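Long-range contacts in ferric iron-binding periplasmic protein (Pseudomonas aeruginosa PAO1, PDB 6IVY), which probably captures ferric iron in the periplasm and hands it to an ABC transporter for uptake into the cell: residues 140-145 with 160-165; 195-200 with 208-213. All coordinates share one frame; numbering follows the deposited sequence.

Contact 1: residues 140-145 with 160-165; sequences GAFLEQ and DWLTGL. With PO4 (phosphate ion), chain C.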
# COMPACT_ATOMS: atom_id res chain seq x y z
N GLY A 140 6.22 3.63 -0.51
CA GLY A 140 5.06 4.19 -1.16
C GLY A 140 3.98 4.60 -0.18
O GLY A 140 3.32 5.62 -0.37
N ALA A 141 3.78 3.81 0.88
CA ALA A 141 2.77 4.20 1.86
C ALA A 141 3.27 5.33 2.75
O ALA A 141 2.46 6.13 3.25
CB ALA A 141 2.31 3.01 2.70
N PHE A 142 4.58 5.42 2.96
CA PHE A 142 5.10 6.58 3.69
C PHE A 142 4.83 7.87 2.93
O PHE A 142 4.50 8.91 3.53
CB PHE A 142 6.60 6.46 3.95
CG PHE A 142 7.15 7.61 4.78
CD1 PHE A 142 6.89 7.67 6.14
CD2 PHE A 142 7.85 8.65 4.18
CE1 PHE A 142 7.35 8.75 6.91
CE2 PHE A 142 8.32 9.72 4.93
CZ PHE A 142 8.06 9.77 6.31
N LEU A 143 5.01 7.84 1.60
CA LEU A 143 4.70 9.00 0.77
C LEU A 143 3.24 9.40 0.89
O LEU A 143 2.91 10.60 0.94
CB LEU A 143 5.06 8.71 -0.68
CG LEU A 143 4.63 9.79 -1.68
CD1 LEU A 143 5.46 11.06 -1.52
CD2 LEU A 143 4.67 9.27 -3.13
N GLU A 144 2.33 8.41 0.89
CA GLU A 144 0.92 8.69 1.14
C GLU A 144 0.71 9.25 2.54
O GLU A 144 -0.15 10.10 2.76
CB GLU A 144 0.08 7.42 0.96
CG GLU A 144 -0.09 6.98 -0.50
CD GLU A 144 -0.57 5.58 -0.63
OE1 GLU A 144 -1.67 5.36 -1.19
OE2 GLU A 144 0.15 4.67 -0.16
N GLN A 145 1.47 8.75 3.51
CA GLN A 145 1.39 9.27 4.87
C GLN A 145 1.75 10.74 4.92
O GLN A 145 1.07 11.53 5.59
CB GLN A 145 2.29 8.46 5.80
CG GLN A 145 2.32 8.99 7.23
CD GLN A 145 0.98 8.81 7.92
OE1 GLN A 145 0.77 7.83 8.64
NE2 GLN A 145 0.08 9.76 7.71
N ASP A 160 7.41 20.97 9.22
CA ASP A 160 7.98 20.85 10.56
C ASP A 160 8.02 19.39 11.01
O ASP A 160 9.01 18.93 11.59
CB ASP A 160 7.17 21.65 11.58
CG ASP A 160 7.25 23.15 11.37
OD1 ASP A 160 8.08 23.63 10.58
OD2 ASP A 160 6.45 23.84 12.04
N TRP A 161 6.92 18.67 10.79
CA TRP A 161 6.85 17.28 11.19
C TRP A 161 7.95 16.47 10.52
O TRP A 161 8.69 15.71 11.18
CB TRP A 161 5.47 16.71 10.87
CG TRP A 161 5.34 15.24 11.15
CD1 TRP A 161 5.22 14.64 12.38
CD2 TRP A 161 5.29 14.19 10.18
NE1 TRP A 161 5.12 13.27 12.22
CE2 TRP A 161 5.16 12.97 10.89
CE3 TRP A 161 5.35 14.15 8.78
CZ2 TRP A 161 5.07 11.73 10.24
CZ3 TRP A 161 5.27 12.93 8.14
CH2 TRP A 161 5.14 11.73 8.87
N LEU A 162 8.09 16.62 9.20
CA LEU A 162 9.05 15.82 8.44
C LEU A 162 10.48 16.27 8.71
O LEU A 162 11.41 15.45 8.68
CB LEU A 162 8.73 15.89 6.95
CG LEU A 162 9.34 14.82 6.04
CD1 LEU A 162 8.91 13.40 6.44
CD2 LEU A 162 8.98 15.07 4.57
N THR A 163 10.69 17.57 8.96
CA THR A 163 11.98 18.01 9.47
C THR A 163 12.34 17.27 10.76
O THR A 163 13.47 16.80 10.93
CB THR A 163 11.97 19.53 9.68
OG1 THR A 163 11.81 20.18 8.42
CG2 THR A 163 13.28 20.02 10.33
N GLY A 164 11.37 17.12 11.67
CA GLY A 164 11.61 16.38 12.90
C GLY A 164 11.96 14.92 12.65
O GLY A 164 12.84 14.36 13.31
N LEU A 165 11.26 14.28 11.71
CA LEU A 165 11.58 12.89 11.37
C LEU A 165 13.01 12.76 10.84
O LEU A 165 13.73 11.82 11.20
CB LEU A 165 10.60 12.33 10.34
CG LEU A 165 9.15 12.03 10.73
CD1 LEU A 165 8.62 10.87 9.89
CD2 LEU A 165 8.97 11.78 12.21
P PO4 C . 5.04 0.17 0.73
O1 PO4 C . 4.18 0.57 -0.47
O2 PO4 C . 4.63 -1.18 1.25
O3 PO4 C . 6.48 0.09 0.29
O4 PO4 C . 4.87 1.19 1.85
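The ring of F142 reaches across from helix 140-153 and sets its outer edge against two leucines of helix 155-168. CZ of F142 lies 3.7 Å from CD1 of L162 and 3.8 Å from CD1 of L165; both methyls sit near the ring plane, so they clasp its outer edge. The CG of F142 is anti to the backbone N (chi1 -177°), which sends the ring out across the gap between the segments: the axes of 140-145 and 160-165 approach to 13.3 Å, with their directions 141° apart. This is the tight part of the contact. F135 meets the phenylalanine ring as well, and L300 and E301 of helix 295-304 join the surrounding packing.

The tryptophan side is looser. W161 CH2 approaches F142 CE1 obliquely at 4.2 Å, and Q145 CG comes no nearer to that same CH2 than 4.3 Å. The polar ends here turn to other partners, W161 NE1 to the carbonyl of L121 and Q145 NE2 to that of P219.

Farther off, at the more open N-terminal end of helix 140-153, A141 N donates to O4 of the phosphate at 3.0 Å (N-H...O 157°), while S139 OG and N193 ND2 bind the same anion. The helix dipole would probably favour the negative charge at this end. Two consecutive helices packed as a slanting antiparallel hairpin, the first with its N-terminus on an anion, fit the periplasmic solute-binding fold, as in related ferric-binding proteins, where a helix N-terminus can bind the synergistic anion.

Contact 2: residues 195-200 with 208-213; sequences YYWYTL and NSRLHY. With FE (Fe (III) ion), chain D.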
# COMPACT_ATOMS: atom_id res chain seq x y z
N TYR A 195 0.60 -5.36 7.49
CA TYR A 195 0.72 -6.75 7.07
C TYR A 195 2.11 -7.32 7.32
O TYR A 195 2.26 -8.54 7.39
CB TYR A 195 0.34 -6.89 5.59
CG TYR A 195 1.09 -5.97 4.64
CD1 TYR A 195 2.31 -6.36 4.08
CD2 TYR A 195 0.58 -4.71 4.30
CE1 TYR A 195 3.00 -5.53 3.21
CE2 TYR A 195 1.26 -3.87 3.42
CZ TYR A 195 2.48 -4.29 2.90
OH TYR A 195 3.17 -3.47 2.07
N TYR A 196 3.12 -6.47 7.49
CA TYR A 196 4.48 -6.96 7.61
C TYR A 196 4.68 -7.78 8.89
O TYR A 196 5.44 -8.74 8.90
CB TYR A 196 5.45 -5.79 7.59
CG TYR A 196 5.62 -5.15 6.22
CD1 TYR A 196 6.41 -5.76 5.24
CD2 TYR A 196 4.99 -3.95 5.91
CE1 TYR A 196 6.58 -5.17 3.99
CE2 TYR A 196 5.13 -3.37 4.67
CZ TYR A 196 5.93 -3.97 3.72
OH TYR A 196 6.09 -3.37 2.50
N TRP A 197 4.00 -7.39 9.96
CA TRP A 197 4.05 -8.16 11.19
C TRP A 197 3.54 -9.58 10.98
O TRP A 197 4.14 -10.55 11.45
CB TRP A 197 3.24 -7.42 12.26
CG TRP A 197 3.29 -7.98 13.63
CD1 TRP A 197 4.10 -7.59 14.65
CD2 TRP A 197 2.45 -9.01 14.17
NE1 TRP A 197 3.85 -8.32 15.78
CE2 TRP A 197 2.83 -9.20 15.51
CE3 TRP A 197 1.42 -9.80 13.64
CZ2 TRP A 197 2.22 -10.15 16.34
CZ3 TRP A 197 0.82 -10.75 14.46
CH2 TRP A 197 1.22 -10.91 15.79
N TYR A 198 2.44 -9.73 10.23
CA TYR A 198 1.89 -11.05 9.99
C TYR A 198 2.82 -11.91 9.15
O TYR A 198 2.91 -13.12 9.40
CB TYR A 198 0.52 -10.93 9.33
CG TYR A 198 -0.50 -10.32 10.26
CD1 TYR A 198 -1.24 -11.12 11.13
CD2 TYR A 198 -0.69 -8.95 10.30
CE1 TYR A 198 -2.17 -10.56 12.00
CE2 TYR A 198 -1.59 -8.38 11.17
CZ TYR A 198 -2.33 -9.18 12.01
OH TYR A 198 -3.25 -8.58 12.86
N THR A 199 3.55 -11.32 8.21
CA THR A 199 4.56 -12.08 7.47
C THR A 199 5.68 -12.56 8.39
O THR A 199 6.08 -13.73 8.33
CB THR A 199 5.14 -11.24 6.32
OG1 THR A 199 4.09 -10.80 5.47
CG2 THR A 199 6.13 -12.08 5.50
N LEU A 200 6.21 -11.67 9.23
CA LEU A 200 7.26 -12.11 10.14
C LEU A 200 6.73 -13.09 11.17
O LEU A 200 7.47 -13.96 11.64
CB LEU A 200 7.93 -10.91 10.82
CG LEU A 200 9.30 -11.13 11.50
CD1 LEU A 200 10.34 -11.62 10.50
CD2 LEU A 200 9.81 -9.87 12.22
N ASN A 208 8.17 -11.11 19.48
CA ASN A 208 8.25 -10.18 20.60
C ASN A 208 7.48 -8.90 20.33
O ASN A 208 6.83 -8.34 21.22
CB ASN A 208 9.71 -9.81 20.91
CG ASN A 208 10.50 -10.98 21.48
OD1 ASN A 208 9.97 -11.78 22.26
ND2 ASN A 208 11.77 -11.08 21.10
N SER A 209 7.56 -8.40 19.10
CA SER A 209 6.97 -7.11 18.79
C SER A 209 5.45 -7.20 18.74
O SER A 209 4.87 -8.28 18.59
CB SER A 209 7.51 -6.58 17.46
OG SER A 209 7.72 -7.65 16.56
N ARG A 210 4.81 -6.04 18.85
CA ARG A 210 3.36 -5.89 18.81
C ARG A 210 3.04 -4.70 17.92
O ARG A 210 3.90 -3.86 17.65
CB ARG A 210 2.78 -5.68 20.21
CG ARG A 210 2.97 -6.88 21.13
CD ARG A 210 2.08 -8.06 20.69
NE ARG A 210 2.23 -9.21 21.58
CZ ARG A 210 3.07 -10.22 21.38
NH1 ARG A 210 3.83 -10.26 20.29
NH2 ARG A 210 3.14 -11.21 22.27
N LEU A 211 1.79 -4.61 17.46
CA LEU A 211 1.37 -3.49 16.63
C LEU A 211 0.51 -2.53 17.42
O LEU A 211 -0.38 -2.95 18.18
CB LEU A 211 0.60 -3.97 15.39
CG LEU A 211 1.46 -4.70 14.35
CD1 LEU A 211 0.63 -5.00 13.13
CD2 LEU A 211 2.69 -3.88 13.97
N HIS A 212 0.77 -1.24 17.25
CA HIS A 212 -0.05 -0.19 17.82
C HIS A 212 -0.74 0.57 16.70
O HIS A 212 -0.09 0.94 15.71
CB HIS A 212 0.78 0.78 18.66
CG HIS A 212 -0.02 1.94 19.18
ND1 HIS A 212 -0.94 1.81 20.20
CD2 HIS A 212 -0.06 3.24 18.79
CE1 HIS A 212 -1.49 2.99 20.43
NE2 HIS A 212 -0.97 3.87 19.59
N TYR A 213 -2.04 0.80 16.87
CA TYR A 213 -2.88 1.53 15.92
C TYR A 213 -3.23 2.87 16.54
O TYR A 213 -3.72 2.92 17.67
CB TYR A 213 -4.16 0.74 15.61
CG TYR A 213 -3.89 -0.56 14.88
CD1 TYR A 213 -3.48 -1.70 15.58
CD2 TYR A 213 -4.02 -0.65 13.50
CE1 TYR A 213 -3.22 -2.89 14.91
CE2 TYR A 213 -3.77 -1.84 12.83
CZ TYR A 213 -3.36 -2.95 13.55
OH TYR A 213 -3.10 -4.12 12.89
FE FE D . 4.71 -3.11 1.17
O HOH W 1 -3.07 -6.16 14.39
O HOH W 2 6.47 -2.57 -0.07
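W197 and L211 form the centre of this contact: CG of L211 lies over one face of the indole, 4.2 Å from the centroid of its five-membered ring, a CH-pi contact. With CG anti to the backbone N (chi1 -174°), W197 carries its indole out to L211 and S209. At the indole edge, W197 NE1 donates to S209 O at 3.0 Å (N-H...O 165°), with the oxygen almost in the ring plane. The bond arrives above the carbonyl plane of S209, and R210 NH1 grips the same oxygen from the opposite face at 2.8 Å. Two bonds thus hold this carbonyl, and the indole is fixed by both its edge and its face. W197 CE3 stands 3.8 Å above the centre of one face of the Y198 ring. Water 1 donates to Y198 OH at 2.9 Å and also contacts Y213 OH.

In the next shell, S209 OG bonds to E183 and Y198 OH to A274 O. W197 and L211 join helix 195-204 to strand 210-212, which pairs with strand 96-107. Y195 OH and Y196 OH bind the ferric ion at 1.8 Å and 1.9 Å, the adjacent tyrosine pair characteristic of FbpA-type iron sites.

Overall arrangement
The two contacts follow one another along the chain, with centres 20 Å apart and nearest atoms about 7 Å apart, and they do not touch. The iron site connects them. Phosphate O2 lies 1.9 Å from the ferric ion, so the anion held at the start of helix 140-153 in contact 1 shares the metal with the tyrosine pair of contact 2. H11, E59 and a water complete the coordination. The side chain of F142 is about 10 Å from the bound ferric ion, and contact 1 meets the metal through the phosphate at its helix end. A phosphate beside two tyrosines recalls the synergistic anion of related ferric-binding proteins, although this one probably comes from the crystallisation liquor.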